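Local coordinates for protein nitrite oxidoreductase subunit A (Kuenenia stuttgartiensis, PDB 7B04) that belongs to the molybdopterin oxidoreductase family and holds a molybdenum atom, two MD1 groups and an iron-sulfur cluster, at residues B[993-1005]-B[1049-1061]. Sequence-based numbering, arbitrary orientation.
Sequences DSFYKVSRLMLRA and SSFRYGSQQSITR. With MD1 (phosphoric acid 4-(2-amino-4-oxo-3,4,5,6,-tetrahydro-pteridin-6-yl)-2-hydroxy-3,4-dimercapto-but-3-en-yl ester guanylate ester), chain C.
G1054 sits against the turn where helix 994-999 gives way to strand 1001-1007, in what is probably the C-terminal beta-barrel domain of this molybdopterin oxidoreductase; the crossing loop, 1049-1061, runs on to an MD1 pocket. The backbones come nearest at G1054 CA and L1001 CA, 3.7 Å apart, and the positive phi of G1054 (71°) suits glycine.

Polar bonds link the segments. M1002 N donates to Y1053 O at 3.3 Å, while G1054 N makes a weak bond to V998 O. The hydroxyl of S1058 serves both segments: OG gives its proton to S999 O over 2.6 Å, almost in line with that carbonyl, and accepts from S1055 N.

Apolar groups fill in around them. L1001 CD1 reaches F1051 CD2 at 3.5 Å, oblique to the ring. With CG anti to the backbone N (chi1 -171°) and a bend at chi3, M1002 runs beside Y1053; its CE meets the ring edge in plane and also lies over one face of the R1052 guanidinium, offset toward its rim. R1052 is salt-bridged to E1109, and Y1053 OH hydrogen-bonds to E1034.

At the pocket, Q1057 grips the pterin end of MD1: OE1 accepts from N16, and NE2 donates to N18 at 2.9 Å.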
loop_
_atom_site.group_PDB
_atom_site.type_symbol
_atom_site.label_atom_id
_atom_site.label_comp_id
_atom_site.label_asym_id
_atom_site.label_seq_id
_atom_site.Cartn_x
_atom_site.Cartn_y
_atom_site.Cartn_z
ATOM N N ASP B 993 21.335 15.034 -25.678
ATOM C CA ASP B 993 21.199 13.612 -25.992
ATOM C C ASP B 993 19.739 13.191 -25.950
ATOM O O ASP B 993 18.962 13.655 -25.109
ATOM C CB ASP B 993 22.001 12.714 -25.041
ATOM C CG ASP B 993 23.431 13.126 -24.919
ATOM O OD1 ASP B 993 24.331 12.298 -25.185
ATOM O OD2 ASP B 993 23.649 14.285 -24.565
ATOM N N SER B 994 19.368 12.309 -26.878
ATOM C CA SER B 994 18.013 11.775 -26.881
ATOM C C SER B 994 17.729 11.014 -25.593
ATOM O O SER B 994 16.617 11.078 -25.058
ATOM C CB SER B 994 17.809 10.873 -28.099
ATOM O OG SER B 994 17.972 11.602 -29.305
ATOM N N PHE B 995 18.727 10.289 -25.078
ATOM C CA PHE B 995 18.532 9.511 -23.862
ATOM C C PHE B 995 18.516 10.371 -22.604
ATOM O O PHE B 995 17.961 9.939 -21.587
ATOM C CB PHE B 995 19.616 8.437 -23.738
ATOM C CG PHE B 995 19.263 7.328 -22.787
ATOM C CD1 PHE B 995 18.353 6.348 -23.151
ATOM C CD2 PHE B 995 19.840 7.264 -21.529
ATOM C CE1 PHE B 995 18.024 5.327 -22.279
ATOM C CE2 PHE B 995 19.516 6.245 -20.653
ATOM C CZ PHE B 995 18.606 5.275 -21.029
ATOM N N TYR B 996 19.118 11.563 -22.640
ATOM C CA TYR B 996 19.063 12.449 -21.479
ATOM C C TYR B 996 17.628 12.857 -21.175
ATOM O O TYR B 996 17.242 12.978 -20.006
ATOM C CB TYR B 996 19.935 13.683 -21.704
ATOM C CG TYR B 996 19.859 14.691 -20.578
ATOM C CD1 TYR B 996 20.376 14.400 -19.322
ATOM C CD2 TYR B 996 19.271 15.936 -20.770
ATOM C CE1 TYR B 996 20.308 15.318 -18.288
ATOM C CE2 TYR B 996 19.201 16.860 -19.745
ATOM C CZ TYR B 996 19.720 16.546 -18.506
ATOM O OH TYR B 996 19.656 17.462 -17.482
ATOM N N LYS B 997 16.832 13.098 -22.221
ATOM C CA LYS B 997 15.416 13.389 -22.029
ATOM C C LYS B 997 14.736 12.261 -21.264
ATOM O O LYS B 997 13.886 12.505 -20.400
ATOM C CB LYS B 997 14.741 13.608 -23.385
ATOM C CG LYS B 997 13.263 13.947 -23.309
ATOM C CD LYS B 997 12.607 13.859 -24.681
ATOM C CE LYS B 997 13.007 15.028 -25.569
ATOM N NZ LYS B 997 12.283 15.010 -26.871
ATOM N N VAL B 998 15.097 11.017 -21.576
ATOM C CA VAL B 998 14.561 9.873 -20.851
ATOM C C VAL B 998 15.096 9.833 -19.421
ATOM O O VAL B 998 14.391 9.427 -18.490
ATOM C CB VAL B 998 14.890 8.578 -21.619
ATOM C CG1 VAL B 998 14.120 7.400 -21.055
ATOM C CG2 VAL B 998 14.629 8.750 -23.100
ATOM N N SER B 999 16.355 10.238 -19.224
ATOM C CA SER B 999 17.013 10.028 -17.932
ATOM C C SER B 999 16.678 11.124 -16.914
ATOM O O SER B 999 16.609 10.847 -15.709
ATOM C CB SER B 999 18.518 9.892 -18.126
ATOM O OG SER B 999 18.801 9.030 -19.225
ATOM N N ARG B 1000 16.532 12.384 -17.341
ATOM C CA ARG B 1000 16.306 13.453 -16.357
ATOM C C ARG B 1000 14.896 13.360 -15.768
ATOM O O ARG B 1000 13.910 13.291 -16.515
ATOM C CB ARG B 1000 16.513 14.813 -16.996
ATOM C CG ARG B 1000 16.919 15.859 -15.988
ATOM C CD ARG B 1000 16.708 17.274 -16.493
ATOM N NE ARG B 1000 16.865 18.254 -15.421
ATOM C CZ ARG B 1000 16.695 19.566 -15.568
ATOM N NH1 ARG B 1000 16.365 20.079 -16.750
ATOM N NH2 ARG B 1000 16.863 20.372 -14.528
ATOM N N LEU B 1001 14.796 13.366 -14.430
ATOM C CA LEU B 1001 13.521 13.126 -13.752
ATOM C C LEU B 1001 12.760 14.441 -13.575
ATOM O O LEU B 1001 13.309 15.438 -13.086
ATOM C CB LEU B 1001 13.702 12.379 -12.417
ATOM C CG LEU B 1001 12.510 12.322 -11.440
ATOM C CD1 LEU B 1001 11.351 11.580 -12.107
ATOM C CD2 LEU B 1001 12.855 11.602 -10.095
ATOM N N MET B 1002 11.479 14.407 -13.931
ATOM C CA MET B 1002 10.537 15.518 -13.833
ATOM C C MET B 1002 9.244 14.948 -13.275
ATOM O O MET B 1002 8.526 14.229 -13.980
ATOM C CB MET B 1002 10.273 16.172 -15.184
ATOM C CG MET B 1002 9.483 17.455 -15.053
ATOM S SD MET B 1002 9.307 18.392 -16.583
ATOM C CE MET B 1002 8.221 17.289 -17.470
ATOM N N LEU B 1003 9.012 15.174 -11.988
ATOM C CA LEU B 1003 7.796 14.744 -11.321
ATOM C C LEU B 1003 7.136 15.928 -10.625
ATOM O O LEU B 1003 7.714 17.012 -10.493
ATOM C CB LEU B 1003 8.102 13.602 -10.353
ATOM C CG LEU B 1003 8.649 13.945 -8.971
ATOM C CD1 LEU B 1003 8.773 12.653 -8.188
ATOM C CD2 LEU B 1003 9.986 14.677 -9.033
ATOM N N ARG B 1004 5.912 15.690 -10.161
ATOM C CA ARG B 1004 5.143 16.691 -9.436
ATOM C C ARG B 1004 5.620 16.829 -7.998
ATOM O O ARG B 1004 6.061 15.863 -7.370
ATOM C CB ARG B 1004 3.659 16.332 -9.432
ATOM C CG ARG B 1004 2.913 16.682 -10.705
ATOM C CD ARG B 1004 1.427 16.475 -10.494
ATOM N NE ARG B 1004 0.615 16.689 -11.689
ATOM C CZ ARG B 1004 0.069 17.850 -12.034
ATOM N NH1 ARG B 1004 0.259 18.928 -11.286
ATOM N NH2 ARG B 1004 -0.667 17.936 -13.136
ATOM N N ALA B 1005 5.494 18.044 -7.472
ATOM C CA ALA B 1005 5.854 18.366 -6.102
ATOM C C ALA B 1005 4.606 18.392 -5.231
ATOM O O ALA B 1005 3.524 18.783 -5.676
ATOM C CB ALA B 1005 6.567 19.718 -6.028
ATOM N N SER B 1049 4.933 3.726 -17.946
ATOM C CA SER B 1049 5.804 4.408 -16.996
ATOM C C SER B 1049 4.964 5.219 -16.020
ATOM O O SER B 1049 3.899 5.744 -16.370
ATOM C CB SER B 1049 6.799 5.336 -17.703
ATOM O OG SER B 1049 7.187 6.380 -16.837
ATOM N N SER B 1050 5.444 5.298 -14.789
ATOM C CA SER B 1050 4.803 6.084 -13.747
ATOM C C SER B 1050 5.274 7.536 -13.728
ATOM O O SER B 1050 4.796 8.315 -12.899
ATOM C CB SER B 1050 5.045 5.436 -12.384
ATOM O OG SER B 1050 4.877 4.023 -12.444
ATOM N N PHE B 1051 6.259 7.891 -14.547
ATOM C CA PHE B 1051 6.774 9.250 -14.636
ATOM C C PHE B 1051 6.614 9.737 -16.068
ATOM O O PHE B 1051 6.534 8.936 -17.008
ATOM C CB PHE B 1051 8.269 9.344 -14.257
ATOM C CG PHE B 1051 8.630 8.585 -13.025
ATOM C CD1 PHE B 1051 8.867 7.228 -13.089
ATOM C CD2 PHE B 1051 8.769 9.230 -11.807
ATOM C CE1 PHE B 1051 9.210 6.515 -11.965
ATOM C CE2 PHE B 1051 9.120 8.515 -10.673
ATOM C CZ PHE B 1051 9.336 7.157 -10.756
ATOM N N ARG B 1052 6.598 11.061 -16.237
ATOM C CA ARG B 1052 6.683 11.617 -17.585
ATOM C C ARG B 1052 8.074 11.382 -18.162
ATOM O O ARG B 1052 8.229 10.794 -19.240
ATOM C CB ARG B 1052 6.337 13.109 -17.574
ATOM C CG ARG B 1052 4.931 13.415 -17.091
ATOM C CD ARG B 1052 4.680 14.913 -17.052
ATOM N NE ARG B 1052 4.628 15.498 -18.388
ATOM C CZ ARG B 1052 4.552 16.803 -18.629
ATOM N NH1 ARG B 1052 4.523 17.667 -17.622
ATOM N NH2 ARG B 1052 4.506 17.247 -19.878
ATOM N N TYR B 1053 9.098 11.822 -17.440
ATOM C CA TYR B 1053 10.484 11.551 -17.781
ATOM C C TYR B 1053 11.234 11.134 -16.524
ATOM O O TYR B 1053 10.878 11.523 -15.407
ATOM C CB TYR B 1053 11.188 12.767 -18.403
ATOM C CG TYR B 1053 10.399 13.506 -19.458
ATOM C CD1 TYR B 1053 9.544 14.539 -19.109
ATOM C CD2 TYR B 1053 10.526 13.186 -20.805
ATOM C CE1 TYR B 1053 8.825 15.223 -20.066
ATOM C CE2 TYR B 1053 9.809 13.869 -21.771
ATOM C CZ TYR B 1053 8.959 14.888 -21.392
ATOM O OH TYR B 1053 8.236 15.581 -22.334
ATOM N N GLY B 1054 12.276 10.337 -16.716
ATOM C CA GLY B 1054 13.156 9.966 -15.624
ATOM C C GLY B 1054 12.499 9.020 -14.635
ATOM O O GLY B 1054 11.370 8.558 -14.801
ATOM N N SER B 1055 13.247 8.731 -13.577
ATOM C CA SER B 1055 12.781 7.854 -12.515
ATOM C C SER B 1055 13.365 8.325 -11.194
ATOM O O SER B 1055 14.255 9.177 -11.150
ATOM C CB SER B 1055 13.161 6.395 -12.784
ATOM O OG SER B 1055 12.828 5.578 -11.676
ATOM N N GLN B 1056 12.867 7.733 -10.109
ATOM C CA GLN B 1056 13.450 7.966 -8.794
ATOM C C GLN B 1056 14.876 7.444 -8.710
ATOM O O GLN B 1056 15.580 7.759 -7.743
ATOM C CB GLN B 1056 12.586 7.314 -7.711
ATOM C CG GLN B 1056 12.925 5.858 -7.444
ATOM C CD GLN B 1056 12.301 4.917 -8.454
ATOM O OE1 GLN B 1056 11.761 5.347 -9.474
ATOM N NE2 GLN B 1056 12.382 3.621 -8.182
ATOM N N GLN B 1057 15.315 6.659 -9.694
ATOM C CA GLN B 1057 16.681 6.167 -9.758
ATOM C C GLN B 1057 17.579 7.047 -10.623
ATOM O O GLN B 1057 18.688 6.630 -10.969
ATOM C CB GLN B 1057 16.697 4.739 -10.315
ATOM C CG GLN B 1057 16.031 3.630 -9.489
ATOM C CD GLN B 1057 16.595 3.432 -8.089
ATOM O OE1 GLN B 1057 16.899 4.382 -7.371
ATOM N NE2 GLN B 1057 16.751 2.173 -7.704
ATOM N N SER B 1058 17.125 8.248 -10.985
ATOM C CA SER B 1058 17.982 9.203 -11.679
ATOM C C SER B 1058 18.904 9.970 -10.742
ATOM O O SER B 1058 19.872 10.578 -11.210
ATOM C CB SER B 1058 17.129 10.194 -12.477
ATOM O OG SER B 1058 16.400 9.538 -13.499
ATOM N N ILE B 1059 18.631 9.955 -9.439
ATOM C CA ILE B 1059 19.412 10.718 -8.471
ATOM C C ILE B 1059 20.006 9.790 -7.420
ATOM O O ILE B 1059 20.149 10.169 -6.251
ATOM C CB ILE B 1059 18.546 11.815 -7.825
ATOM C CG1 ILE B 1059 17.193 11.247 -7.379
ATOM C CG2 ILE B 1059 18.329 12.961 -8.800
ATOM C CD1 ILE B 1059 17.146 10.779 -5.939
ATOM N N THR B 1060 20.388 8.585 -7.828
ATOM C CA THR B 1060 20.854 7.563 -6.906
ATOM C C THR B 1060 22.120 6.921 -7.454
ATOM O O THR B 1060 22.391 6.955 -8.657
ATOM C CB THR B 1060 19.778 6.497 -6.678
ATOM O OG1 THR B 1060 20.169 5.637 -5.601
ATOM C CG2 THR B 1060 19.608 5.677 -7.923
ATOM N N ARG B 1061 22.913 6.353 -6.546
ATOM C CA ARG B 1061 24.233 5.856 -6.904
ATOM C C ARG B 1061 24.635 4.698 -6.006
ATOM O O ARG B 1061 24.128 4.535 -4.892
ATOM C CB ARG B 1061 25.281 6.967 -6.795
ATOM C CG ARG B 1061 26.704 6.503 -6.790
ATOM C CD ARG B 1061 27.782 7.532 -6.658
ATOM N NE ARG B 1061 28.983 6.791 -6.989
ATOM C CZ ARG B 1061 29.387 6.596 -8.234
ATOM N NH1 ARG B 1061 28.714 7.135 -9.243
ATOM N NH2 ARG B 1061 30.456 5.863 -8.472
HETATM P PB MD1 C . 12.670 -6.487 -6.373
HETATM O O3B MD1 C . 11.122 -5.937 -6.291
HETATM O O1B MD1 C . 13.194 -6.205 -7.759
HETATM O O2B MD1 C . 12.676 -7.978 -6.133
HETATM O O3A MD1 C . 13.660 -5.774 -5.257
HETATM C C10 MD1 C . 13.157 -5.159 -4.107
HETATM C C11 MD1 C . 14.002 -3.889 -3.795
HETATM O O11 MD1 C . 13.254 -2.600 -4.395
HETATM C C12 MD1 C . 14.246 -3.782 -2.488
HETATM S S12 MD1 C . 13.464 -4.963 -1.351
HETATM C C13 MD1 C . 15.169 -2.725 -1.812
HETATM S S13 MD1 C . 15.256 -2.881 -0.003
HETATM C C14 MD1 C . 15.940 -1.644 -2.408
HETATM N N15 MD1 C . 15.179 -0.303 -1.974
HETATM C C16 MD1 C . 15.511 0.863 -2.696
HETATM C C15 MD1 C . 15.057 2.180 -2.176
HETATM O O14 MD1 C . 14.440 2.232 -1.167
HETATM N N17 MD1 C . 15.381 3.427 -2.920
HETATM C C17 MD1 C . 16.181 3.356 -4.238
HETATM N N16 MD1 C . 16.499 4.573 -4.960
HETATM N N18 MD1 C . 16.650 2.026 -4.775
HETATM C C20 MD1 C . 16.351 0.807 -4.070
HETATM N N8 MD1 C . 16.804 -0.404 -4.617
HETATM C C7 MD1 C . 16.364 -1.735 -3.850
HETATM P PA MD1 C . 9.881 -6.591 -7.161
HETATM O O1A MD1 C . 8.569 -6.381 -6.444
HETATM O O2A MD1 C . 9.845 -5.897 -8.490
HETATM O "O5'" MD1 C . 10.077 -8.190 -7.497
HETATM C "C5'" MD1 C . 8.958 -8.848 -8.023
HETATM C "C4'" MD1 C . 9.056 -8.948 -9.585
HETATM O "O4'" MD1 C . 8.802 -10.417 -10.029
HETATM C "C1'" MD1 C . 7.341 -10.436 -10.572
HETATM N N9 MD1 C . 6.564 -11.562 -9.983
HETATM C C4 MD1 C . 6.902 -12.801 -10.297
HETATM N N3 MD1 C . 7.978 -13.331 -11.174
HETATM C C2 MD1 C . 8.125 -14.770 -11.340
HETATM N N2 MD1 C . 9.174 -15.279 -12.194
HETATM N N1 MD1 C . 7.244 -15.687 -10.664
HETATM C C6 MD1 C . 6.212 -15.170 -9.822
HETATM O O6 MD1 C . 5.484 -15.918 -9.264
HETATM C C5 MD1 C . 6.059 -13.652 -9.650
HETATM N N7 MD1 C . 5.208 -12.913 -8.946
HETATM C C8 MD1 C . 5.512 -11.612 -9.145
HETATM C "C2'" MD1 C . 6.836 -9.311 -10.253
HETATM O "O2'" MD1 C . 5.911 -8.863 -11.289
HETATM C "C3'" MD1 C . 8.122 -8.273 -10.139
HETATM O "O3'" MD1 C . 8.515 -7.850 -11.478
#